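Local coordinates for protein peptidoglycan glycosyltransferase (Burkholderia ambifaria, PDB 5UY7) that belongs to the penicillin-binding proteins, joining a dimerisation domain to a domain of the beta-lactamase clan, and is modelled here over the latter region, at residues G233-L238 with M407-F412; F266-I271 with L386-F391; Y456-K461 with G483-P488. All blocks are in the same frame, centred on the assembly; numbering follows the deposited sequence.

Interaction 1 of 3, residues G233-L238 with M407-F412; sequences GEVLAL and MPVTIF
Gly-233 to Val-235, leading into an outermost strand of the five-stranded sheet, meets the loop Val-409 to Ile-411 running in the same direction, and a single beta bridge between Glu-234 and Thr-410 joins them. Thr-410 uses both backbone polar groups. Its N reaches Gly-233 O at 3.2 Å, while its O receives Val-235 N at 2.8 Å. With no side chain between them, Gly-233 CA lies 3.5 Å from Pro-408 O.

Beside the bridge the valines press together. With CG1 of Val-409 anti to its backbone N (chi1 175°), that methyl presses on Val-235 CG2 at only 3.4 Å, a tight fit, and the two side chains cross at about a right angle. Ile-411 CG2 backs the same Val-235 methyl at 4.1 Å. The loop is braced by an ST turn in which Thr-410 OG1 accepts Phe-412 N at 3.0 Å, and Glu-234 carries its carboxylate to Thr-414.

Beyond the bridge, Leu-236 and Ala-237 form a classic bulge opposite Val-227 of strand 222-229. Ala-237 packs on helix 201-217, and Val-409 rests on Arg-395 of helix 390-401.

Interaction 2 of 3, residues F266-I271 with L386-F391; sequences FEPGSI and LSVSLF. With SO4 (sulfate ion), chain B.
A miniature antiparallel sheet, strand 265-266 paired with 388-389, anchors the loop that brings Ser-270 to the start of helix 273-282. Ser-270, together with Lys-273 at the start of that helix, fits the SxxK pattern of the serine penicillin-binding proteins, so Ser-270 is probably the active-site serine. Phe-266 and Val-388 form a hydrogen-bonded pair: Phe-266 N to Val-388 O and Val-388 N to Phe-266 O, both 2.9 Å.

Holding CG between its own N and carbonyl carbon (chi1 51°), Phe-266 folds its ring back across the pairing, and Val-388 O sits 3.7 Å above one ring face, offset toward the rim. The CZ end of the ring reaches Leu-390 CB at 4.3 Å. Pro-268 fills the other part of the contact, its CG lying 3.8 Å from Leu-386 CD2 and its CB equally near Val-388 CG2; it crosses both side chains at about a right angle. Next to it, Leu-386 O is buried without a hydrogen-bonding partner, with Glu-267 CG and Pro-268 CD each at 3.4 Å. The carboxylate of Glu-267 turns to Gly-385 N, and Ser-389 caps the helix that starts at Leu-390.

Ser-270 OG is hydrogen-bonded to Lys-273 NZ, weakly to Ser-324 OG, and to sulfate O4 over a short 2.5 Å, a length to treat with caution. The sulfate also binds Ser-462 and probably came from the crystallisation liquor. The chemistry is thus divided: backbone bonds and apolar packing fix the approach to Ser-270, whose hydroxyl faces a polar pocket able to hold an anion.

Interaction 3 of 3, residues Y456-K461 with G483-P488; sequences YRVGGK and GMAPMP
Arg-457 O receives Met-487 N at 2.7 Å, a nearly straight bond whose donor stands well above the carbonyl plane, while Pro-486 CA closes on the same oxygen at 3.2 Å. It lies where the hairpin of strands 459-466 and 477-485 opens out. Met-484 N donates to Gly-459 O at 2.9 Å; the return bond from Gly-459 N to Met-484 O is weak. Gly-460 and Gly-483 bring their CA atoms within 3.6 Å.

Met-487, bent at chi2 (-68°), curls back over the first strand until its CE lies 3.8 Å from Gly-459 N. Val-458 CG1 meets Ala-485 CB at 3.6 Å, and that valine also packs on Phe-516 of helix 509-526. Cis peptides precede both Pro-486 and Pro-488, and the Pro-488 CD stands 3.6 Å above one face of the Arg-457 guanidinium.

That guanidinium has a salt bridge to Glu-439 and another to a sulfate other than that at Ser-270, while Lys-461 NZ bonds to Ser-324. Backbone bonds hold the hairpin and glycines let its strands come close, with charged groups round Arg-457 at the open end and, a few residues on, a lysine probably belonging to the active site.

Interaction 2 is the most central of the three and interaction 1 the most peripheral, with two exposed residues in its loop; interaction 3 is largely buried but ends in an exposed proline. Interactions 1 and 3 involve the two outermost strands of the same five-stranded sheet, one extended by a loop, the other held within a hairpin. Interaction 2 lies between sheet and helices. It touches interaction 1 where Phe-391 CZ packs on Val-409 CG1, and interaction 3 where Ser-270 O approaches Lys-461 CE at 3.2 Å. All three rely on backbone bonds, but only interaction 3 has an edge arginine with salt bridges to groups outside it; interactions 2 and 3 supply Ser-270 and Lys-461 to the probable active site.

Interaction 1 of 3, residues G233-L238 with M407-F412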
loop_
_atom_site.group_PDB
_atom_site.type_symbol
_atom_site.label_atom_id
_atom_site.label_comp_id
_atom_site.label_asym_id
_atom_site.label_seq_id
_atom_site.Cartn_x
_atom_site.Cartn_y
_atom_site.Cartn_z
ATOM N N GLY A 233 4.157 -15.020 -4.654
ATOM C CA GLY A 233 3.761 -14.014 -5.614
ATOM C C GLY A 233 2.535 -14.359 -6.438
ATOM O O GLY A 233 2.116 -13.542 -7.264
ATOM N N GLU A 234 1.932 -15.525 -6.224
ATOM C CA GLU A 234 0.774 -15.918 -7.012
ATOM C C GLU A 234 -0.413 -15.012 -6.714
ATOM O O GLU A 234 -0.709 -14.711 -5.553
ATOM C CB GLU A 234 0.402 -17.374 -6.718
ATOM C CG GLU A 234 1.347 -18.396 -7.327
ATOM C CD GLU A 234 1.065 -19.818 -6.860
ATOM O OE1 GLU A 234 -0.013 -20.064 -6.282
ATOM O OE2 GLU A 234 1.924 -20.691 -7.069
ATOM N N VAL A 235 -1.103 -14.584 -7.768
ATOM C CA VAL A 235 -2.352 -13.846 -7.613
ATOM C C VAL A 235 -3.455 -14.840 -7.284
ATOM O O VAL A 235 -3.755 -15.732 -8.082
ATOM C CB VAL A 235 -2.685 -13.051 -8.882
ATOM C CG1 VAL A 235 -4.062 -12.387 -8.747
ATOM C CG2 VAL A 235 -1.627 -11.999 -9.124
ATOM N N LEU A 236 -4.041 -14.708 -6.094
ATOM C CA LEU A 236 -5.113 -15.599 -5.671
ATOM C C LEU A 236 -6.485 -15.076 -6.062
ATOM O O LEU A 236 -7.427 -15.870 -6.209
ATOM C CB LEU A 236 -5.063 -15.800 -4.152
ATOM C CG LEU A 236 -3.746 -16.362 -3.612
ATOM C CD1 LEU A 236 -3.818 -16.473 -2.089
ATOM C CD2 LEU A 236 -3.456 -17.725 -4.225
ATOM N N ALA A 237 -6.616 -13.760 -6.222
ATOM C CA ALA A 237 -7.868 -13.155 -6.652
ATOM C C ALA A 237 -7.547 -11.876 -7.397
ATOM O O ALA A 237 -6.616 -11.156 -7.033
ATOM C CB ALA A 237 -8.799 -12.862 -5.470
ATOM N N LEU A 238 -8.332 -11.596 -8.434
ATOM C CA LEU A 238 -8.142 -10.387 -9.230
ATOM C C LEU A 238 -9.516 -10.036 -9.777
ATOM O O LEU A 238 -10.020 -10.749 -10.648
ATOM C CB LEU A 238 -7.129 -10.646 -10.349
ATOM C CG LEU A 238 -6.642 -9.527 -11.269
ATOM C CD1 LEU A 238 -5.602 -8.694 -10.571
ATOM C CD2 LEU A 238 -6.057 -10.129 -12.540
ATOM N N MET A 407 8.281 -9.861 -4.556
ATOM C CA MET A 407 8.044 -11.087 -5.293
ATOM C C MET A 407 7.555 -10.783 -6.703
ATOM O O MET A 407 6.832 -9.808 -6.917
ATOM C CB MET A 407 7.003 -11.936 -4.568
ATOM C CG MET A 407 7.438 -12.333 -3.171
ATOM S SD MET A 407 8.884 -13.414 -3.267
ATOM C CE MET A 407 8.131 -14.942 -3.787
ATOM N N PRO A 408 7.937 -11.590 -7.692
ATOM C CA PRO A 408 7.319 -11.458 -9.015
ATOM C C PRO A 408 5.865 -11.875 -8.887
ATOM O O PRO A 408 5.565 -12.976 -8.419
ATOM C CB PRO A 408 8.119 -12.433 -9.890
ATOM C CG PRO A 408 9.288 -12.879 -9.043
ATOM C CD PRO A 408 8.850 -12.741 -7.627
ATOM N N VAL A 409 4.964 -10.983 -9.259
ATOM C CA VAL A 409 3.539 -11.250 -9.125
ATOM C C VAL A 409 3.031 -11.822 -10.440
ATOM O O VAL A 409 3.189 -11.208 -11.500
ATOM C CB VAL A 409 2.777 -9.985 -8.714
ATOM C CG1 VAL A 409 1.297 -10.248 -8.708
ATOM C CG2 VAL A 409 3.224 -9.558 -7.321
ATOM N N THR A 410 2.435 -13.012 -10.365
ATOM C CA THR A 410 2.101 -13.834 -11.516
ATOM C C THR A 410 0.683 -14.360 -11.352
ATOM O O THR A 410 0.234 -14.605 -10.230
ATOM C CB THR A 410 3.079 -15.019 -11.637
ATOM O OG1 THR A 410 2.653 -15.896 -12.677
ATOM C CG2 THR A 410 3.129 -15.810 -10.322
ATOM N N ILE A 411 -0.021 -14.545 -12.469
ATOM C CA ILE A 411 -1.333 -15.179 -12.416
ATOM C C ILE A 411 -1.250 -16.668 -12.709
ATOM O O ILE A 411 -2.281 -17.325 -12.854
ATOM C CB ILE A 411 -2.353 -14.498 -13.344
ATOM C CG1 ILE A 411 -1.961 -14.688 -14.813
ATOM C CG2 ILE A 411 -2.503 -13.029 -12.979
ATOM C CD1 ILE A 411 -3.143 -14.649 -15.752
ATOM N N PHE A 412 -0.049 -17.224 -12.790
ATOM C CA PHE A 412 0.111 -18.648 -13.025
ATOM C C PHE A 412 0.663 -19.332 -11.783
ATOM O O PHE A 412 1.456 -18.752 -11.036
ATOM C CB PHE A 412 1.033 -18.909 -14.218
ATOM C CG PHE A 412 0.489 -18.398 -15.511
ATOM C CD1 PHE A 412 -0.344 -19.188 -16.284
ATOM C CD2 PHE A 412 0.804 -17.122 -15.954
ATOM C CE1 PHE A 412 -0.852 -18.716 -17.481
ATOM C CE2 PHE A 412 0.297 -16.646 -17.148
ATOM C CZ PHE A 412 -0.532 -17.441 -17.910
#

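Interaction 2 of 3, residues F266-I271 with L386-F391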
loop_
_atom_site.group_PDB
_atom_site.type_symbol
_atom_site.label_atom_id
_atom_site.label_comp_id
_atom_site.label_asym_id
_atom_site.label_seq_id
_atom_site.Cartn_x
_atom_site.Cartn_y
_atom_site.Cartn_z
ATOM N N PHE A 266 -3.297 6.271 -10.920
ATOM C CA PHE A 266 -3.736 7.323 -10.015
ATOM C C PHE A 266 -2.592 7.652 -9.073
ATOM O O PHE A 266 -1.632 6.885 -8.938
ATOM C CB PHE A 266 -4.972 6.900 -9.213
ATOM C CG PHE A 266 -4.823 5.567 -8.528
ATOM C CD1 PHE A 266 -5.154 4.392 -9.196
ATOM C CD2 PHE A 266 -4.369 5.483 -7.217
ATOM C CE1 PHE A 266 -5.021 3.162 -8.567
ATOM C CE2 PHE A 266 -4.243 4.252 -6.587
ATOM C CZ PHE A 266 -4.567 3.093 -7.272
ATOM N N GLU A 267 -2.704 8.797 -8.414
ATOM C CA GLU A 267 -1.710 9.147 -7.407
ATOM C C GLU A 267 -1.944 8.316 -6.149
ATOM O O GLU A 267 -3.064 8.293 -5.623
ATOM C CB GLU A 267 -1.763 10.638 -7.086
ATOM C CG GLU A 267 -1.394 11.530 -8.276
ATOM C CD GLU A 267 -1.434 13.002 -7.932
ATOM O OE1 GLU A 267 -2.542 13.552 -7.764
ATOM O OE2 GLU A 267 -0.354 13.607 -7.817
ATOM N N PRO A 268 -0.924 7.622 -5.648
ATOM C CA PRO A 268 -1.138 6.698 -4.525
ATOM C C PRO A 268 -1.392 7.379 -3.189
ATOM O O PRO A 268 -1.921 6.727 -2.278
ATOM C CB PRO A 268 0.169 5.894 -4.487
ATOM C CG PRO A 268 1.190 6.827 -5.138
ATOM C CD PRO A 268 0.434 7.539 -6.208
ATOM N N GLY A 269 -0.980 8.631 -3.015
ATOM C CA GLY A 269 -1.233 9.302 -1.749
ATOM C C GLY A 269 -0.572 8.604 -0.573
ATOM O O GLY A 269 0.535 8.063 -0.678
ATOM N N SER A 270 -1.289 8.566 0.557
ATOM C CA SER A 270 -0.702 8.098 1.815
ATOM C C SER A 270 -0.206 6.661 1.754
ATOM O O SER A 270 0.576 6.252 2.620
ATOM C CB SER A 270 -1.713 8.236 2.955
ATOM O OG SER A 270 -2.041 9.598 3.161
ATOM N N ILE A 271 -0.628 5.884 0.754
ATOM C CA ILE A 271 -0.133 4.518 0.600
ATOM C C ILE A 271 1.376 4.484 0.400
ATOM O O ILE A 271 2.016 3.458 0.677
ATOM C CB ILE A 271 -0.905 3.852 -0.563
ATOM C CG1 ILE A 271 -2.363 3.652 -0.141
ATOM C CG2 ILE A 271 -0.271 2.533 -0.985
ATOM C CD1 ILE A 271 -3.310 3.374 -1.317
ATOM N N LEU A 386 3.417 11.383 -8.552
ATOM C CA LEU A 386 3.697 10.176 -9.314
ATOM C C LEU A 386 2.378 9.430 -9.449
ATOM O O LEU A 386 1.443 9.657 -8.680
ATOM C CB LEU A 386 4.749 9.281 -8.634
ATOM C CG LEU A 386 4.342 8.451 -7.403
ATOM C CD1 LEU A 386 5.497 7.554 -6.980
ATOM C CD2 LEU A 386 3.897 9.309 -6.220
ATOM N N SER A 387 2.298 8.537 -10.430
ATOM C CA SER A 387 1.084 7.750 -10.615
ATOM C C SER A 387 1.433 6.273 -10.705
ATOM O O SER A 387 2.511 5.897 -11.176
ATOM C CB SER A 387 0.296 8.183 -11.859
ATOM O OG SER A 387 1.044 7.975 -13.037
ATOM N N VAL A 388 0.501 5.442 -10.230
ATOM C CA VAL A 388 0.683 4.000 -10.099
ATOM C C VAL A 388 -0.641 3.324 -10.434
ATOM O O VAL A 388 -1.700 3.945 -10.388
ATOM C CB VAL A 388 1.106 3.592 -8.672
ATOM C CG1 VAL A 388 2.362 4.349 -8.245
ATOM C CG2 VAL A 388 -0.045 3.860 -7.696
ATOM N N SER A 389 -0.575 2.030 -10.738
ATOM C CA SER A 389 -1.771 1.197 -10.810
ATOM C C SER A 389 -1.948 0.466 -9.484
ATOM O O SER A 389 -1.010 0.335 -8.697
ATOM C CB SER A 389 -1.678 0.170 -11.940
ATOM O OG SER A 389 -0.658 -0.777 -11.642
ATOM N N LEU A 390 -3.163 -0.050 -9.257
ATOM C CA LEU A 390 -3.373 -0.841 -8.045
ATOM C C LEU A 390 -2.522 -2.106 -8.068
ATOM O O LEU A 390 -1.998 -2.529 -7.027
ATOM C CB LEU A 390 -4.851 -1.192 -7.874
ATOM C CG LEU A 390 -5.195 -1.854 -6.530
ATOM C CD1 LEU A 390 -5.001 -0.869 -5.390
ATOM C CD2 LEU A 390 -6.642 -2.359 -6.568
ATOM N N PHE A 391 -2.358 -2.710 -9.249
ATOM C CA PHE A 391 -1.479 -3.867 -9.377
ATOM C C PHE A 391 -0.074 -3.535 -8.895
ATOM O O PHE A 391 0.532 -4.294 -8.130
ATOM C CB PHE A 391 -1.442 -4.345 -10.833
ATOM C CG PHE A 391 -0.684 -5.633 -11.032
ATOM C CD1 PHE A 391 0.701 -5.638 -11.136
ATOM C CD2 PHE A 391 -1.360 -6.841 -11.122
ATOM C CE1 PHE A 391 1.393 -6.827 -11.313
ATOM C CE2 PHE A 391 -0.669 -8.030 -11.303
ATOM C CZ PHE A 391 0.704 -8.021 -11.397
HETATM S S SO4 B . -5.826 9.361 3.459
HETATM O O1 SO4 B . -6.302 8.058 2.984
HETATM O O2 SO4 B . -5.702 9.343 4.911
HETATM O O3 SO4 B . -6.799 10.376 3.063
HETATM O O4 SO4 B . -4.536 9.723 2.885
#

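Interaction 3 of 3, residues Y456-K461 with G483-P488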
loop_
_atom_site.group_PDB
_atom_site.type_symbol
_atom_site.label_atom_id
_atom_site.label_comp_id
_atom_site.label_asym_id
_atom_site.label_seq_id
_atom_site.Cartn_x
_atom_site.Cartn_y
_atom_site.Cartn_z
ATOM N N TYR A 456 -7.469 -11.039 14.039
ATOM C CA TYR A 456 -6.199 -11.156 13.331
ATOM C C TYR A 456 -5.411 -9.865 13.422
ATOM O O TYR A 456 -5.956 -8.783 13.189
ATOM C CB TYR A 456 -6.421 -11.498 11.853
ATOM C CG TYR A 456 -7.028 -12.857 11.656
ATOM C CD1 TYR A 456 -6.224 -13.988 11.593
ATOM C CD2 TYR A 456 -8.404 -13.020 11.563
ATOM C CE1 TYR A 456 -6.767 -15.232 11.424
ATOM C CE2 TYR A 456 -8.969 -14.276 11.400
ATOM C CZ TYR A 456 -8.140 -15.379 11.326
ATOM O OH TYR A 456 -8.683 -16.629 11.154
ATOM N N ARG A 457 -4.120 -9.986 13.709
ATOM C CA ARG A 457 -3.225 -8.855 13.535
ATOM C C ARG A 457 -3.029 -8.573 12.056
ATOM O O ARG A 457 -2.623 -9.465 11.305
ATOM C CB ARG A 457 -1.882 -9.147 14.194
ATOM C CG ARG A 457 -1.998 -9.275 15.706
ATOM C CD ARG A 457 -0.713 -9.808 16.298
ATOM N NE ARG A 457 0.441 -9.004 15.899
ATOM C CZ ARG A 457 1.695 -9.346 16.176
ATOM N NH1 ARG A 457 1.946 -10.456 16.853
ATOM N NH2 ARG A 457 2.702 -8.574 15.758
ATOM N N VAL A 458 -3.314 -7.337 11.638
ATOM C CA VAL A 458 -3.154 -6.913 10.250
ATOM C C VAL A 458 -2.525 -5.526 10.237
ATOM O O VAL A 458 -2.418 -4.856 11.264
ATOM C CB VAL A 458 -4.487 -6.900 9.470
ATOM C CG1 VAL A 458 -5.192 -8.257 9.566
ATOM C CG2 VAL A 458 -5.381 -5.751 9.958
ATOM N N GLY A 459 -2.111 -5.091 9.049
ATOM C CA GLY A 459 -1.636 -3.726 8.904
ATOM C C GLY A 459 -1.695 -3.326 7.451
ATOM O O GLY A 459 -1.711 -4.175 6.555
ATOM N N GLY A 460 -1.723 -2.018 7.225
ATOM C CA GLY A 460 -1.791 -1.505 5.870
ATOM C C GLY A 460 -1.963 0.001 5.887
ATOM O O GLY A 460 -1.860 0.643 6.936
ATOM N N LYS A 461 -2.238 0.550 4.703
ATOM C CA LYS A 461 -2.396 1.990 4.551
ATOM C C LYS A 461 -3.525 2.327 3.596
ATOM O O LYS A 461 -3.683 1.688 2.549
ATOM C CB LYS A 461 -1.120 2.652 4.005
ATOM C CG LYS A 461 -0.122 3.061 5.039
ATOM C CD LYS A 461 -0.681 4.063 6.029
ATOM C CE LYS A 461 -0.792 5.453 5.455
ATOM N NZ LYS A 461 -1.513 6.321 6.407
ATOM N N GLY A 483 -2.871 -3.654 2.239
ATOM C CA GLY A 483 -2.413 -4.172 3.512
ATOM C C GLY A 483 -2.049 -5.635 3.414
ATOM O O GLY A 483 -2.000 -6.205 2.326
ATOM N N MET A 484 -1.767 -6.239 4.572
ATOM C CA MET A 484 -1.270 -7.614 4.592
ATOM C C MET A 484 -1.713 -8.275 5.889
ATOM O O MET A 484 -2.037 -7.596 6.864
ATOM C CB MET A 484 0.259 -7.635 4.445
ATOM C CG MET A 484 0.982 -6.895 5.597
ATOM S SD MET A 484 2.719 -6.511 5.264
ATOM C CE MET A 484 2.509 -5.218 4.020
ATOM N N ALA A 485 -1.760 -9.610 5.883
ATOM C CA ALA A 485 -2.325 -10.352 7.005
ATOM C C ALA A 485 -1.801 -11.778 6.968
ATOM O O ALA A 485 -1.611 -12.325 5.882
ATOM C CB ALA A 485 -3.862 -10.368 6.937
ATOM N N PRO A 486 -1.579 -12.412 8.121
ATOM C CA PRO A 486 -1.643 -11.856 9.470
ATOM C C PRO A 486 -0.257 -11.388 9.870
ATOM O O PRO A 486 0.729 -11.959 9.412
ATOM C CB PRO A 486 -2.089 -13.048 10.318
ATOM C CG PRO A 486 -1.478 -14.232 9.631
ATOM C CD PRO A 486 -1.378 -13.875 8.152
ATOM N N MET A 487 -0.175 -10.398 10.713
ATOM C CA MET A 487 1.126 -10.031 11.237
ATOM C C MET A 487 1.502 -10.986 12.367
ATOM O O MET A 487 0.623 -11.559 13.025
ATOM C CB MET A 487 1.089 -8.593 11.741
ATOM C CG MET A 487 0.692 -7.578 10.675
ATOM S SD MET A 487 1.958 -7.414 9.396
ATOM C CE MET A 487 1.599 -5.737 8.836
ATOM N N PRO A 488 2.808 -11.167 12.634
ATOM C CA PRO A 488 3.929 -10.451 12.012
ATOM C C PRO A 488 4.476 -11.087 10.743
ATOM O O PRO A 488 5.364 -10.496 10.121
ATOM C CB PRO A 488 4.991 -10.501 13.090
ATOM C CG PRO A 488 4.778 -11.851 13.693
ATOM C CD PRO A 488 3.273 -12.060 13.708
#